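Local coordinates for glycosylation Associate Protein 3 (PDB 6OYC) that probably works with Gap1 and Gap2 as an accessory Sec component in the glycosylation and secretion of a streptococcal surface adhesin, and may bind sugar, at residues S73-L78 and T132-K137; L167-K172 and V190-N195; A237-K242 and I274-V279; A249-C254 and P287-Y292. One frame throughout, in Å; residues are numbered along the deposited sequence.

How the contacts relate
Contact 1 lies in the N-terminal beta-rich part of the chain, and contacts 2, 3 and 4 belong to the alpha/beta part that follows it. Contacts 1 and 3 are partly buried, contacts 2 and 4 buried. Contact 1 pairs antiparallel strands through a beta bulge, its polar face carrying H134, N75 and Y135. Contacts 2 and 4 are parallel pairings at the two ends of one five-stranded sheet, their centres about 16 Å apart. Contact 3 packs helix 231-243 against helix 270-281, with an aliphatic and aromatic interior and a salt bridge on its solvent side. Helix 231-243 links the last three: A237 meets L168 of contact 2 and I251 of contact 4.

Contact 1. Residues S73-L78 and T132-K137; sequences SLNAEL and TFHYLK
A classic beta bulge interrupts the antiparallel pairing of S73-L78 with T132-K137, where H134 and Y135 both face N75. The carbonyl N75 O takes two N-H groups in its plane, H134 N at 3.0 Å and Y135 N at 3.2 Å, and the register shifts by one between N75 and A76. Within the bulge, H134 points its CB toward the opposite strand. Its NE2 is hydrogen-bonded to E77 OE1 at 2.5 Å, shorter than usual and doubtful in its exact value; the oxygen lies close to the imidazole plane, whereas the nitrogen stands 41° out of the carboxylate plane. N75 lays its CB over one face of the Y135 ring, 3.7 Å from the centroid, a CH-pi contact. With chi1 at 58°, Y135 CG stands between its backbone N and carbonyl carbon, which brings that ring face against N75 CB. The other face of the pair is apolar: L74 CD1 touches L136 CD2 at 3.5 Å and the edge of the F133 ring at CE1, 3.7 Å away. A water joins S73 OG and K137 O. S29 OG holds H134 ND1, and L198 O accepts from Y135 OH. L74, F133 and L136 pack on strand 118-125, while L136 and A76 also reach strand 84-91.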
loop_
_atom_site.group_PDB
_atom_site.type_symbol
_atom_site.label_atom_id
_atom_site.label_comp_id
_atom_site.label_asym_id
_atom_site.label_seq_id
_atom_site.Cartn_x
_atom_site.Cartn_y
_atom_site.Cartn_z
ATOM N N SER C 73 -1.287 1.185 14.541
ATOM C CA SER C 73 -0.553 -0.064 14.437
ATOM C C SER C 73 0.826 0.206 13.864
ATOM O O SER C 73 0.985 1.057 12.981
ATOM C CB SER C 73 -1.286 -1.072 13.542
ATOM O OG SER C 73 -2.621 -1.215 13.963
ATOM N N LEU C 74 1.813 -0.538 14.356
ATOM C CA LEU C 74 3.179 -0.472 13.858
ATOM C C LEU C 74 3.476 -1.733 13.061
ATOM O O LEU C 74 3.306 -2.845 13.564
ATOM C CB LEU C 74 4.170 -0.318 15.009
ATOM C CG LEU C 74 5.657 -0.497 14.686
ATOM C CD1 LEU C 74 6.235 0.686 13.913
ATOM C CD2 LEU C 74 6.424 -0.705 15.971
ATOM N N ASN C 75 3.896 -1.559 11.823
ATOM C CA ASN C 75 4.383 -2.654 10.997
ATOM C C ASN C 75 5.880 -2.442 10.810
ATOM O O ASN C 75 6.291 -1.584 10.025
ATOM C CB ASN C 75 3.648 -2.710 9.660
ATOM C CG ASN C 75 3.821 -4.041 8.965
ATOM O OD1 ASN C 75 4.916 -4.616 8.978
ATOM N ND2 ASN C 75 2.742 -4.555 8.371
ATOM N N ALA C 76 6.681 -3.229 11.537
ATOM C CA ALA C 76 8.136 -3.180 11.502
ATOM C C ALA C 76 8.689 -4.570 11.812
ATOM O O ALA C 76 7.977 -5.445 12.304
ATOM C CB ALA C 76 8.697 -2.153 12.498
ATOM N N GLU C 77 9.979 -4.767 11.525
ATOM C CA GLU C 77 10.672 -6.026 11.781
ATOM C C GLU C 77 11.891 -5.736 12.636
ATOM O O GLU C 77 12.754 -4.957 12.221
ATOM C CB GLU C 77 11.110 -6.701 10.471
ATOM C CG GLU C 77 10.009 -7.377 9.683
ATOM C CD GLU C 77 10.391 -7.628 8.236
ATOM O OE1 GLU C 77 9.634 -7.200 7.341
ATOM O OE2 GLU C 77 11.441 -8.255 7.983
ATOM N N LEU C 78 11.998 -6.391 13.792
ATOM C CA LEU C 78 13.123 -6.127 14.688
ATOM C C LEU C 78 13.326 -7.288 15.656
ATOM O O LEU C 78 12.477 -8.172 15.785
ATOM C CB LEU C 78 12.922 -4.825 15.468
ATOM C CG LEU C 78 11.711 -4.631 16.387
ATOM C CD1 LEU C 78 11.918 -3.376 17.221
ATOM C CD2 LEU C 78 10.404 -4.530 15.619
ATOM N N THR C 132 13.850 -2.886 10.401
ATOM C CA THR C 132 13.238 -2.468 9.144
ATOM C C THR C 132 11.846 -1.939 9.447
ATOM O O THR C 132 10.985 -2.687 9.917
ATOM C CB THR C 132 13.147 -3.617 8.131
ATOM O OG1 THR C 132 14.463 -4.041 7.764
ATOM C CG2 THR C 132 12.408 -3.158 6.867
ATOM N N PHE C 133 11.626 -0.659 9.173
ATOM C CA PHE C 133 10.325 -0.032 9.357
ATOM C C PHE C 133 9.558 -0.058 8.042
ATOM O O PHE C 133 10.105 0.299 6.992
ATOM C CB PHE C 133 10.475 1.407 9.850
ATOM C CG PHE C 133 9.180 2.170 9.888
ATOM C CD1 PHE C 133 8.323 2.051 10.978
ATOM C CD2 PHE C 133 8.808 2.994 8.830
ATOM C CE1 PHE C 133 7.122 2.750 11.011
ATOM C CE2 PHE C 133 7.624 3.691 8.858
ATOM C CZ PHE C 133 6.777 3.577 9.948
ATOM N N HIS C 134 8.296 -0.470 8.104
ATOM C CA HIS C 134 7.435 -0.505 6.922
ATOM C C HIS C 134 6.439 0.643 6.922
ATOM O O HIS C 134 6.428 1.448 5.988
ATOM C CB HIS C 134 6.701 -1.851 6.828
ATOM C CG HIS C 134 7.626 -3.017 6.727
ATOM N ND1 HIS C 134 8.500 -3.176 5.672
ATOM C CD2 HIS C 134 7.851 -4.057 7.565
ATOM C CE1 HIS C 134 9.211 -4.274 5.856
ATOM N NE2 HIS C 134 8.841 -4.825 6.998
ATOM N N TYR C 135 5.596 0.732 7.948
ATOM C CA TYR C 135 4.571 1.765 7.968
ATOM C C TYR C 135 3.864 1.758 9.314
ATOM O O TYR C 135 4.007 0.838 10.125
ATOM C CB TYR C 135 3.549 1.586 6.838
ATOM C CG TYR C 135 2.816 0.263 6.833
ATOM C CD1 TYR C 135 1.793 -0.000 7.742
ATOM C CD2 TYR C 135 3.126 -0.721 5.889
ATOM C CE1 TYR C 135 1.102 -1.213 7.723
ATOM C CE2 TYR C 135 2.440 -1.937 5.861
ATOM C CZ TYR C 135 1.434 -2.181 6.777
ATOM O OH TYR C 135 0.763 -3.391 6.748
ATOM N N LEU C 136 3.090 2.806 9.531
ATOM C CA LEU C 136 2.087 2.829 10.573
ATOM C C LEU C 136 0.723 2.840 9.904
ATOM O O LEU C 136 0.577 3.336 8.779
ATOM C CB LEU C 136 2.240 4.045 11.481
ATOM C CG LEU C 136 3.579 4.292 12.186
ATOM C CD1 LEU C 136 3.473 5.558 12.993
ATOM C CD2 LEU C 136 3.965 3.157 13.108
ATOM N N LYS C 137 -0.272 2.279 10.596
ATOM C CA LYS C 137 -1.657 2.300 10.137
ATOM C C LYS C 137 -2.530 2.950 11.201
ATOM O O LYS C 137 -2.565 2.500 12.355
ATOM C CB LYS C 137 -2.161 0.892 9.812
ATOM C CG LYS C 137 -3.543 0.842 9.169
ATOM C CD LYS C 137 -3.869 -0.585 8.739
ATOM C CE LYS C 137 -5.310 -0.736 8.329
ATOM N NZ LYS C 137 -5.690 -2.172 8.189
HETATM O O HOH W 1 -4.282 0.457 13.237
#

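Contact 2. Residues L167-K172 and V190-N195; sequences LLVEKK and VELVSN
Backbone hydrogen bonds zip L167-L168 to L192-V193 in parallel register: L167 N donates to E191 O at 2.8 Å, V193 N to L167 O at 3.1 Å, and V169 N to V193 O at 2.8 Å. One side-chain bond continues this ladder. S194 OG gives its proton to V169 O over 2.6 Å, approaching 35° out of the carbonyl plane; the serine oxygen stands opposite its own backbone N (chi1 -163°), pointing across to the other segment. Apolar contacts cover both faces. L167 and L192 lie side by side and point the same way, their CD2 methyls 3.5 Å apart, while V190 CG2 presses on L167 CB at 3.4 Å. V169 CG2 crosses to L192 CB at 3.9 Å on this side. On the reverse face L168 CD1 meets V193 CG2 at 3.8 Å, and L168 also packs against A236 of helix 231-243. Polar ends are anchored beyond the pair: K171 NZ donates to L198 O, N195 ND2 to S202 O, and the N-cap residue E170 accepts from G233 N through OE1. Strand 163-168, helix 171-174 and edge strand 191-193 form a beta-alpha-beta unit, the connection characteristic of parallel alpha/beta sheets.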
loop_
_atom_site.group_PDB
_atom_site.type_symbol
_atom_site.label_atom_id
_atom_site.label_comp_id
_atom_site.label_asym_id
_atom_site.label_seq_id
_atom_site.Cartn_x
_atom_site.Cartn_y
_atom_site.Cartn_z
ATOM N N LEU C 167 -9.992 -11.395 -9.931
ATOM C CA LEU C 167 -10.001 -10.007 -9.476
ATOM C C LEU C 167 -8.814 -9.783 -8.544
ATOM O O LEU C 167 -8.780 -10.310 -7.426
ATOM C CB LEU C 167 -11.305 -9.645 -8.770
ATOM C CG LEU C 167 -11.273 -8.180 -8.333
ATOM C CD1 LEU C 167 -11.152 -7.298 -9.563
ATOM C CD2 LEU C 167 -12.503 -7.804 -7.534
ATOM N N LEU C 168 -7.857 -8.988 -9.005
ATOM C CA LEU C 168 -6.678 -8.648 -8.216
ATOM C C LEU C 168 -7.080 -7.576 -7.207
ATOM O O LEU C 168 -7.422 -6.453 -7.592
ATOM C CB LEU C 168 -5.554 -8.172 -9.132
ATOM C CG LEU C 168 -4.480 -9.154 -9.627
ATOM C CD1 LEU C 168 -5.073 -10.486 -10.029
ATOM C CD2 LEU C 168 -3.666 -8.564 -10.784
ATOM N N VAL C 169 -7.061 -7.917 -5.924
ATOM C CA VAL C 169 -7.537 -7.035 -4.866
ATOM C C VAL C 169 -6.320 -6.364 -4.232
ATOM O O VAL C 169 -5.380 -7.048 -3.804
ATOM C CB VAL C 169 -8.358 -7.813 -3.822
ATOM C CG1 VAL C 169 -8.757 -6.913 -2.671
ATOM C CG2 VAL C 169 -9.589 -8.452 -4.471
ATOM N N GLU C 170 -6.318 -5.025 -4.198
ATOM C CA GLU C 170 -5.230 -4.290 -3.566
ATOM C C GLU C 170 -5.064 -4.770 -2.131
ATOM O O GLU C 170 -6.048 -5.026 -1.430
ATOM C CB GLU C 170 -5.498 -2.776 -3.588
ATOM C CG GLU C 170 -5.687 -2.140 -4.968
ATOM C CD GLU C 170 -4.451 -2.246 -5.866
ATOM O OE1 GLU C 170 -4.621 -2.351 -7.098
ATOM O OE2 GLU C 170 -3.308 -2.226 -5.350
ATOM N N LYS C 171 -3.804 -4.921 -1.714
ATOM C CA LYS C 171 -3.504 -5.518 -0.417
ATOM C C LYS C 171 -4.219 -4.783 0.705
ATOM O O LYS C 171 -4.823 -5.403 1.587
ATOM C CB LYS C 171 -1.991 -5.527 -0.180
ATOM C CG LYS C 171 -1.559 -6.195 1.125
ATOM C CD LYS C 171 -0.954 -5.165 2.065
ATOM C CE LYS C 171 -0.578 -5.774 3.413
ATOM N NZ LYS C 171 -0.320 -4.715 4.441
ATOM N N LYS C 172 -4.171 -3.452 0.683
ATOM C CA LYS C 172 -4.836 -2.689 1.728
ATOM C C LYS C 172 -6.349 -2.842 1.683
ATOM O O LYS C 172 -7.007 -2.625 2.707
ATOM C CB LYS C 172 -4.428 -1.225 1.632
ATOM C CG LYS C 172 -2.919 -1.039 1.701
ATOM C CD LYS C 172 -2.579 0.398 1.407
ATOM C CE LYS C 172 -1.100 0.648 1.238
ATOM N NZ LYS C 172 -0.919 2.096 0.864
ATOM N N VAL C 190 -16.421 -14.224 -10.056
ATOM C CA VAL C 190 -15.030 -13.807 -9.898
ATOM C C VAL C 190 -14.374 -14.571 -8.753
ATOM O O VAL C 190 -15.042 -15.020 -7.816
ATOM C CB VAL C 190 -14.934 -12.277 -9.672
ATOM C CG1 VAL C 190 -15.125 -11.925 -8.207
ATOM C CG2 VAL C 190 -13.627 -11.754 -10.206
ATOM N N GLU C 191 -13.048 -14.703 -8.830
ATOM C CA GLU C 191 -12.207 -15.192 -7.744
ATOM C C GLU C 191 -11.292 -14.058 -7.284
ATOM O O GLU C 191 -10.548 -13.488 -8.092
ATOM C CB GLU C 191 -11.366 -16.390 -8.196
ATOM C CG GLU C 191 -12.141 -17.676 -8.429
ATOM C CD GLU C 191 -12.499 -18.368 -7.130
ATOM O OE1 GLU C 191 -11.562 -18.760 -6.391
ATOM O OE2 GLU C 191 -13.717 -18.498 -6.845
ATOM N N LEU C 192 -11.340 -13.738 -5.992
ATOM C CA LEU C 192 -10.514 -12.682 -5.425
ATOM C C LEU C 192 -9.169 -13.226 -4.969
ATOM O O LEU C 192 -9.107 -14.242 -4.269
ATOM C CB LEU C 192 -11.214 -12.011 -4.247
ATOM C CG LEU C 192 -12.675 -11.651 -4.460
ATOM C CD1 LEU C 192 -13.225 -10.978 -3.213
ATOM C CD2 LEU C 192 -12.803 -10.752 -5.648
ATOM N N VAL C 193 -8.097 -12.528 -5.335
ATOM C CA VAL C 193 -6.774 -12.848 -4.830
ATOM C C VAL C 193 -6.098 -11.558 -4.395
ATOM O O VAL C 193 -6.493 -10.455 -4.784
ATOM C CB VAL C 193 -5.910 -13.607 -5.863
ATOM C CG1 VAL C 193 -6.445 -15.037 -6.044
ATOM C CG2 VAL C 193 -5.885 -12.875 -7.197
ATOM N N SER C 194 -5.085 -11.710 -3.548
ATOM C CA SER C 194 -4.320 -10.572 -3.068
ATOM C C SER C 194 -2.981 -11.081 -2.557
ATOM O O SER C 194 -2.728 -12.287 -2.514
ATOM C CB SER C 194 -5.074 -9.807 -1.978
ATOM O OG SER C 194 -4.530 -8.511 -1.802
ATOM N N ASN C 195 -2.119 -10.140 -2.193
ATOM C CA ASN C 195 -0.860 -10.480 -1.544
ATOM C C ASN C 195 -1.133 -10.911 -0.106
ATOM O O ASN C 195 -1.815 -10.192 0.633
ATOM C CB ASN C 195 0.089 -9.282 -1.573
ATOM C CG ASN C 195 1.511 -9.657 -1.232
ATOM O OD1 ASN C 195 1.758 -10.486 -0.356
ATOM N ND2 ASN C 195 2.462 -9.045 -1.928
#

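Contact 3. Residues A237-K242 and I274-V279; sequences ALYYAK and IFLREV
V279 is the knob at the crossing of two helices of the alpha/beta part, 231-243 and 270-281, whose local axes run nearly perpendicular, 96° apart, and approach to 9.9 Å. Its two methyls straddle the surface of A237-K242: CG1 presses on L238 CB at 3.5 Å and lies near Y239 N, while CG2 sits 4.0 Å from K242 CG. The valine thus fills the hollow bounded by L238, Y239 and K242. Next to it the ring of Y239 leans out, CG opposite the backbone N (chi1 166°), and sets its CD1-CE1 side against F275 and L276. There Y239 CE1 meets F275 CE1 at 3.6 Å, the two side chains crossing at about a right angle, and Y239 CD1 touches L276 CD2 at 3.6 Å. The far end of this ring is tied elsewhere, Y239 OH being hydrogen-bonded to E209 OE2 and to a bound glycerol, probably from the crystallisation liquor. L238 continues inward onto I251 of strand 248-251, whereas K242 lies on the solvent side. The lysine chain bends at chi2 (92°) and drapes its aliphatic part along F275, CG 3.7 Å from CZ. Its ammonium ends at E278, forming a salt bridge with a weak hydrogen bond, K242 NZ to E278 OE2, 3.1 Å.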
loop_
_atom_site.group_PDB
_atom_site.type_symbol
_atom_site.label_atom_id
_atom_site.label_comp_id
_atom_site.label_asym_id
_atom_site.label_seq_id
_atom_site.Cartn_x
_atom_site.Cartn_y
_atom_site.Cartn_z
ATOM N N ALA C 237 -1.466 -6.843 -13.453
ATOM C CA ALA C 237 -2.239 -7.346 -14.589
ATOM C C ALA C 237 -1.484 -7.165 -15.901
ATOM O O ALA C 237 -1.511 -8.050 -16.762
ATOM C CB ALA C 237 -3.600 -6.653 -14.658
ATOM N N LEU C 238 -0.804 -6.030 -16.076
ATOM C CA LEU C 238 -0.004 -5.843 -17.282
ATOM C C LEU C 238 1.095 -6.889 -17.364
ATOM O O LEU C 238 1.411 -7.391 -18.450
ATOM C CB LEU C 238 0.608 -4.440 -17.308
ATOM C CG LEU C 238 -0.313 -3.236 -17.505
ATOM C CD1 LEU C 238 0.462 -1.970 -17.180
ATOM C CD2 LEU C 238 -0.871 -3.184 -18.922
ATOM N N TYR C 239 1.692 -7.225 -16.217
ATOM C CA TYR C 239 2.803 -8.167 -16.187
ATOM C C TYR C 239 2.330 -9.579 -16.512
ATOM O O TYR C 239 2.952 -10.292 -17.309
ATOM C CB TYR C 239 3.473 -8.123 -14.814
ATOM C CG TYR C 239 4.415 -9.273 -14.563
ATOM C CD1 TYR C 239 5.759 -9.188 -14.919
ATOM C CD2 TYR C 239 3.963 -10.444 -13.973
ATOM C CE1 TYR C 239 6.630 -10.243 -14.686
ATOM C CE2 TYR C 239 4.818 -11.502 -13.745
ATOM C CZ TYR C 239 6.152 -11.400 -14.102
ATOM O OH TYR C 239 7.001 -12.461 -13.862
ATOM N N TYR C 240 1.238 -10.006 -15.882
ATOM C CA TYR C 240 0.690 -11.318 -16.187
ATOM C C TYR C 240 0.328 -11.432 -17.671
ATOM O O TYR C 240 0.599 -12.463 -18.301
ATOM C CB TYR C 240 -0.513 -11.596 -15.277
ATOM C CG TYR C 240 -0.116 -11.721 -13.811
ATOM C CD1 TYR C 240 1.000 -12.459 -13.442
ATOM C CD2 TYR C 240 -0.836 -11.085 -12.805
ATOM C CE1 TYR C 240 1.380 -12.576 -12.119
ATOM C CE2 TYR C 240 -0.462 -11.205 -11.470
ATOM C CZ TYR C 240 0.652 -11.946 -11.136
ATOM O OH TYR C 240 1.059 -12.076 -9.827
ATOM N N ALA C 241 -0.237 -10.366 -18.259
ATOM C CA ALA C 241 -0.622 -10.421 -19.664
ATOM C C ALA C 241 0.590 -10.545 -20.577
ATOM O O ALA C 241 0.496 -11.159 -21.644
ATOM C CB ALA C 241 -1.446 -9.196 -20.054
ATOM N N LYS C 242 1.734 -9.992 -20.184
ATOM C CA LYS C 242 2.897 -10.155 -21.036
ATOM C C LYS C 242 3.471 -11.562 -20.920
ATOM O O LYS C 242 3.964 -12.115 -21.910
ATOM C CB LYS C 242 3.934 -9.089 -20.700
ATOM C CG LYS C 242 5.351 -9.427 -21.090
ATOM C CD LYS C 242 5.696 -8.917 -22.476
ATOM C CE LYS C 242 7.189 -9.180 -22.791
ATOM N NZ LYS C 242 7.639 -8.641 -24.122
ATOM N N ILE C 274 14.270 -3.568 -16.416
ATOM C CA ILE C 274 14.075 -3.231 -17.821
ATOM C C ILE C 274 12.952 -4.075 -18.411
ATOM O O ILE C 274 12.260 -3.641 -19.340
ATOM C CB ILE C 274 15.396 -3.382 -18.605
ATOM C CG1 ILE C 274 16.485 -2.478 -18.004
ATOM C CG2 ILE C 274 15.199 -3.033 -20.077
ATOM C CD1 ILE C 274 17.711 -3.186 -17.516
ATOM N N PHE C 275 12.733 -5.280 -17.879
ATOM C CA PHE C 275 11.612 -6.082 -18.360
ATOM C C PHE C 275 10.288 -5.415 -18.018
ATOM O O PHE C 275 9.373 -5.358 -18.849
ATOM C CB PHE C 275 11.664 -7.490 -17.773
ATOM C CG PHE C 275 10.492 -8.344 -18.169
ATOM C CD1 PHE C 275 9.376 -8.435 -17.358
ATOM C CD2 PHE C 275 10.503 -9.053 -19.358
ATOM C CE1 PHE C 275 8.281 -9.223 -17.730
ATOM C CE2 PHE C 275 9.420 -9.844 -19.732
ATOM C CZ PHE C 275 8.307 -9.926 -18.916
ATOM N N LEU C 276 10.167 -4.899 -16.795
ATOM C CA LEU C 276 8.911 -4.271 -16.400
ATOM C C LEU C 276 8.693 -2.944 -17.120
ATOM O O LEU C 276 7.546 -2.579 -17.393
ATOM C CB LEU C 276 8.868 -4.091 -14.883
ATOM C CG LEU C 276 8.774 -5.393 -14.078
ATOM C CD1 LEU C 276 8.993 -5.146 -12.582
ATOM C CD2 LEU C 276 7.434 -6.067 -14.321
ATOM N N ARG C 277 9.770 -2.219 -17.450
ATOM C CA ARG C 277 9.628 -0.990 -18.224
ATOM C C ARG C 277 9.056 -1.278 -19.602
ATOM O O ARG C 277 8.292 -0.463 -20.142
ATOM C CB ARG C 277 10.974 -0.256 -18.326
ATOM C CG ARG C 277 10.919 1.096 -19.082
ATOM C CD ARG C 277 10.451 2.256 -18.189
ATOM N NE ARG C 277 9.749 3.305 -18.938
ATOM C CZ ARG C 277 9.434 4.505 -18.443
ATOM N NH1 ARG C 277 9.760 4.815 -17.196
ATOM N NH2 ARG C 277 8.792 5.402 -19.191
ATOM N N GLU C 278 9.385 -2.441 -20.172
ATOM C CA GLU C 278 8.811 -2.832 -21.455
ATOM C C GLU C 278 7.311 -3.074 -21.324
ATOM O O GLU C 278 6.515 -2.541 -22.106
ATOM C CB GLU C 278 9.529 -4.079 -21.986
ATOM C CG GLU C 278 9.227 -4.412 -23.450
ATOM C CD GLU C 278 7.992 -5.297 -23.626
ATOM O OE1 GLU C 278 7.497 -5.406 -24.768
ATOM O OE2 GLU C 278 7.520 -5.887 -22.628
ATOM N N VAL C 279 6.916 -3.897 -20.353
ATOM C CA VAL C 279 5.529 -4.051 -19.934
ATOM C C VAL C 279 4.862 -2.679 -19.838
ATOM O O VAL C 279 3.769 -2.465 -20.379
ATOM C CB VAL C 279 5.468 -4.808 -18.589
ATOM C CG1 VAL C 279 4.065 -4.775 -17.984
ATOM C CG2 VAL C 279 5.977 -6.253 -18.755
#

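Contact 4. Residues A249-C254 and P287-Y292; sequences AYINDC and PNVKHY
A249-I251 pairs in parallel with edge strand V289-H291, and the tight part is the backbone ladder with the face carrying A249, I251 and V289. K290 N donates to A249 O at 2.8 Å, I251 N to K290 O at 3.1 Å and Y292 N to I251 O at 2.9 Å. I251 CD1 reaches V289 CG1 at 4.0 Å, and both side chains rest on helix 231-243. Close packing continues past the strand ends, where N252 CB stands over one face of the Y292 ring, 3.8 Å from the centroid; Y292 OH donates to A228 O and N252 ND2 to Y229 O. The looser side is around K290, which lays CB against Y250 CE2 at 3.6 Å before its exposed chain turns back to P287 O. At the edge, H291 ND1 donates to the syn lone pair of D253 OD1 at 2.7 Å, and that oxygen lies 3° out of the imidazole plane. So straight a bond (171°) ties the loop after strand 248-251 to the end of strand 289-291 and should hold the imidazole in one rotation.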
loop_
_atom_site.group_PDB
_atom_site.type_symbol
_atom_site.label_atom_id
_atom_site.label_comp_id
_atom_site.label_asym_id
_atom_site.label_seq_id
_atom_site.Cartn_x
_atom_site.Cartn_y
_atom_site.Cartn_z
ATOM N N ALA C 249 -6.106 -9.060 -19.847
ATOM C CA ALA C 249 -6.041 -8.153 -18.716
ATOM C C ALA C 249 -7.089 -7.067 -18.891
ATOM O O ALA C 249 -7.250 -6.520 -19.986
ATOM C CB ALA C 249 -4.649 -7.526 -18.594
ATOM N N TYR C 250 -7.797 -6.754 -17.811
ATOM C CA TYR C 250 -8.705 -5.610 -17.773
ATOM C C TYR C 250 -8.221 -4.665 -16.682
ATOM O O TYR C 250 -8.206 -5.029 -15.499
ATOM C CB TYR C 250 -10.146 -6.065 -17.550
ATOM C CG TYR C 250 -10.653 -6.886 -18.724
ATOM C CD1 TYR C 250 -10.430 -8.260 -18.782
ATOM C CD2 TYR C 250 -11.313 -6.282 -19.791
ATOM C CE1 TYR C 250 -10.871 -9.008 -19.852
ATOM C CE2 TYR C 250 -11.750 -7.022 -20.869
ATOM C CZ TYR C 250 -11.527 -8.382 -20.890
ATOM O OH TYR C 250 -11.967 -9.123 -21.951
ATOM N N ILE C 251 -7.792 -3.469 -17.088
ATOM C CA ILE C 251 -7.294 -2.443 -16.180
ATOM C C ILE C 251 -8.067 -1.153 -16.415
ATOM O O ILE C 251 -8.536 -0.886 -17.525
ATOM C CB ILE C 251 -5.780 -2.196 -16.361
ATOM C CG1 ILE C 251 -5.493 -1.600 -17.747
ATOM C CG2 ILE C 251 -5.001 -3.470 -16.125
ATOM C CD1 ILE C 251 -4.110 -1.047 -17.879
ATOM N N ASN C 252 -8.194 -0.343 -15.361
ATOM C CA ASN C 252 -8.879 0.940 -15.459
ATOM C C ASN C 252 -7.927 2.138 -15.523
ATOM O O ASN C 252 -8.369 3.273 -15.317
ATOM C CB ASN C 252 -9.863 1.108 -14.295
ATOM C CG ASN C 252 -9.174 1.183 -12.951
ATOM O OD1 ASN C 252 -7.946 1.131 -12.862
ATOM N ND2 ASN C 252 -9.965 1.316 -11.887
ATOM N N ASP C 253 -6.631 1.907 -15.773
ATOM C CA ASP C 253 -5.672 2.975 -16.048
ATOM C C ASP C 253 -5.411 3.875 -14.832
ATOM O O ASP C 253 -5.047 5.040 -14.983
ATOM C CB ASP C 253 -6.114 3.823 -17.250
ATOM C CG ASP C 253 -6.266 2.999 -18.536
ATOM O OD1 ASP C 253 -5.412 2.132 -18.806
ATOM O OD2 ASP C 253 -7.241 3.220 -19.281
ATOM N N CYS C 254 -5.592 3.369 -13.620
ATOM C CA CYS C 254 -5.203 4.097 -12.419
ATOM C C CYS C 254 -3.797 3.661 -12.026
ATOM O O CYS C 254 -3.579 2.495 -11.664
ATOM C CB CYS C 254 -6.186 3.841 -11.279
ATOM S SG CYS C 254 -7.791 4.578 -11.578
ATOM N N PRO C 287 -2.031 -6.140 -27.239
ATOM C CA PRO C 287 -3.391 -6.525 -27.667
ATOM C C PRO C 287 -4.199 -7.300 -26.640
ATOM O O PRO C 287 -5.433 -7.309 -26.755
ATOM C CB PRO C 287 -3.138 -7.382 -28.914
ATOM C CG PRO C 287 -1.742 -7.929 -28.709
ATOM C CD PRO C 287 -0.979 -6.827 -28.008
ATOM N N ASN C 288 -3.583 -7.964 -25.660
ATOM C CA ASN C 288 -4.362 -8.635 -24.621
ATOM C C ASN C 288 -4.523 -7.797 -23.353
ATOM O O ASN C 288 -4.917 -8.338 -22.311
ATOM C CB ASN C 288 -3.765 -10.008 -24.267
ATOM C CG ASN C 288 -2.308 -9.939 -23.850
ATOM O OD1 ASN C 288 -1.570 -9.031 -24.234
ATOM N ND2 ASN C 288 -1.883 -10.924 -23.068
ATOM N N VAL C 289 -4.242 -6.496 -23.410
ATOM C CA VAL C 289 -4.588 -5.582 -22.329
ATOM C C VAL C 289 -5.737 -4.710 -22.806
ATOM O O VAL C 289 -5.584 -3.935 -23.756
ATOM C CB VAL C 289 -3.394 -4.723 -21.885
ATOM C CG1 VAL C 289 -3.872 -3.639 -20.931
ATOM C CG2 VAL C 289 -2.313 -5.588 -21.230
ATOM N N LYS C 290 -6.881 -4.840 -22.147
ATOM C CA LYS C 290 -8.045 -4.006 -22.396
ATOM C C LYS C 290 -8.188 -2.965 -21.286
ATOM O O LYS C 290 -7.809 -3.199 -20.135
ATOM C CB LYS C 290 -9.311 -4.867 -22.471
ATOM C CG LYS C 290 -9.280 -5.945 -23.570
ATOM C CD LYS C 290 -8.943 -5.359 -24.942
ATOM C CE LYS C 290 -8.606 -6.455 -25.968
ATOM N NZ LYS C 290 -7.575 -5.999 -26.964
ATOM N N HIS C 291 -8.765 -1.820 -21.632
ATOM C CA HIS C 291 -8.888 -0.683 -20.726
ATOM C C HIS C 291 -10.353 -0.333 -20.517
ATOM O O HIS C 291 -11.098 -0.171 -21.483
ATOM C CB HIS C 291 -8.146 0.526 -21.288
ATOM C CG HIS C 291 -6.760 0.212 -21.744
ATOM N ND1 HIS C 291 -5.639 0.608 -21.041
ATOM C CD2 HIS C 291 -6.310 -0.468 -22.824
ATOM C CE1 HIS C 291 -4.559 0.193 -21.678
ATOM N NE2 HIS C 291 -4.940 -0.469 -22.758
ATOM N N TYR C 292 -10.762 -0.192 -19.265
ATOM C CA TYR C 292 -12.130 0.193 -18.952
ATOM C C TYR C 292 -12.121 1.373 -17.985
ATOM O O TYR C 292 -11.093 1.710 -17.395
ATOM C CB TYR C 292 -12.909 -0.985 -18.355
ATOM C CG TYR C 292 -12.479 -1.365 -16.956
ATOM C CD1 TYR C 292 -11.329 -2.133 -16.736
ATOM C CD2 TYR C 292 -13.220 -0.951 -15.848
ATOM C CE1 TYR C 292 -10.944 -2.481 -15.445
ATOM C CE2 TYR C 292 -12.845 -1.281 -14.578
ATOM C CZ TYR C 292 -11.707 -2.043 -14.368
ATOM O OH TYR C 292 -11.345 -2.365 -13.070
HETATM O O HOH W 2 -10.748 4.365 -15.227
#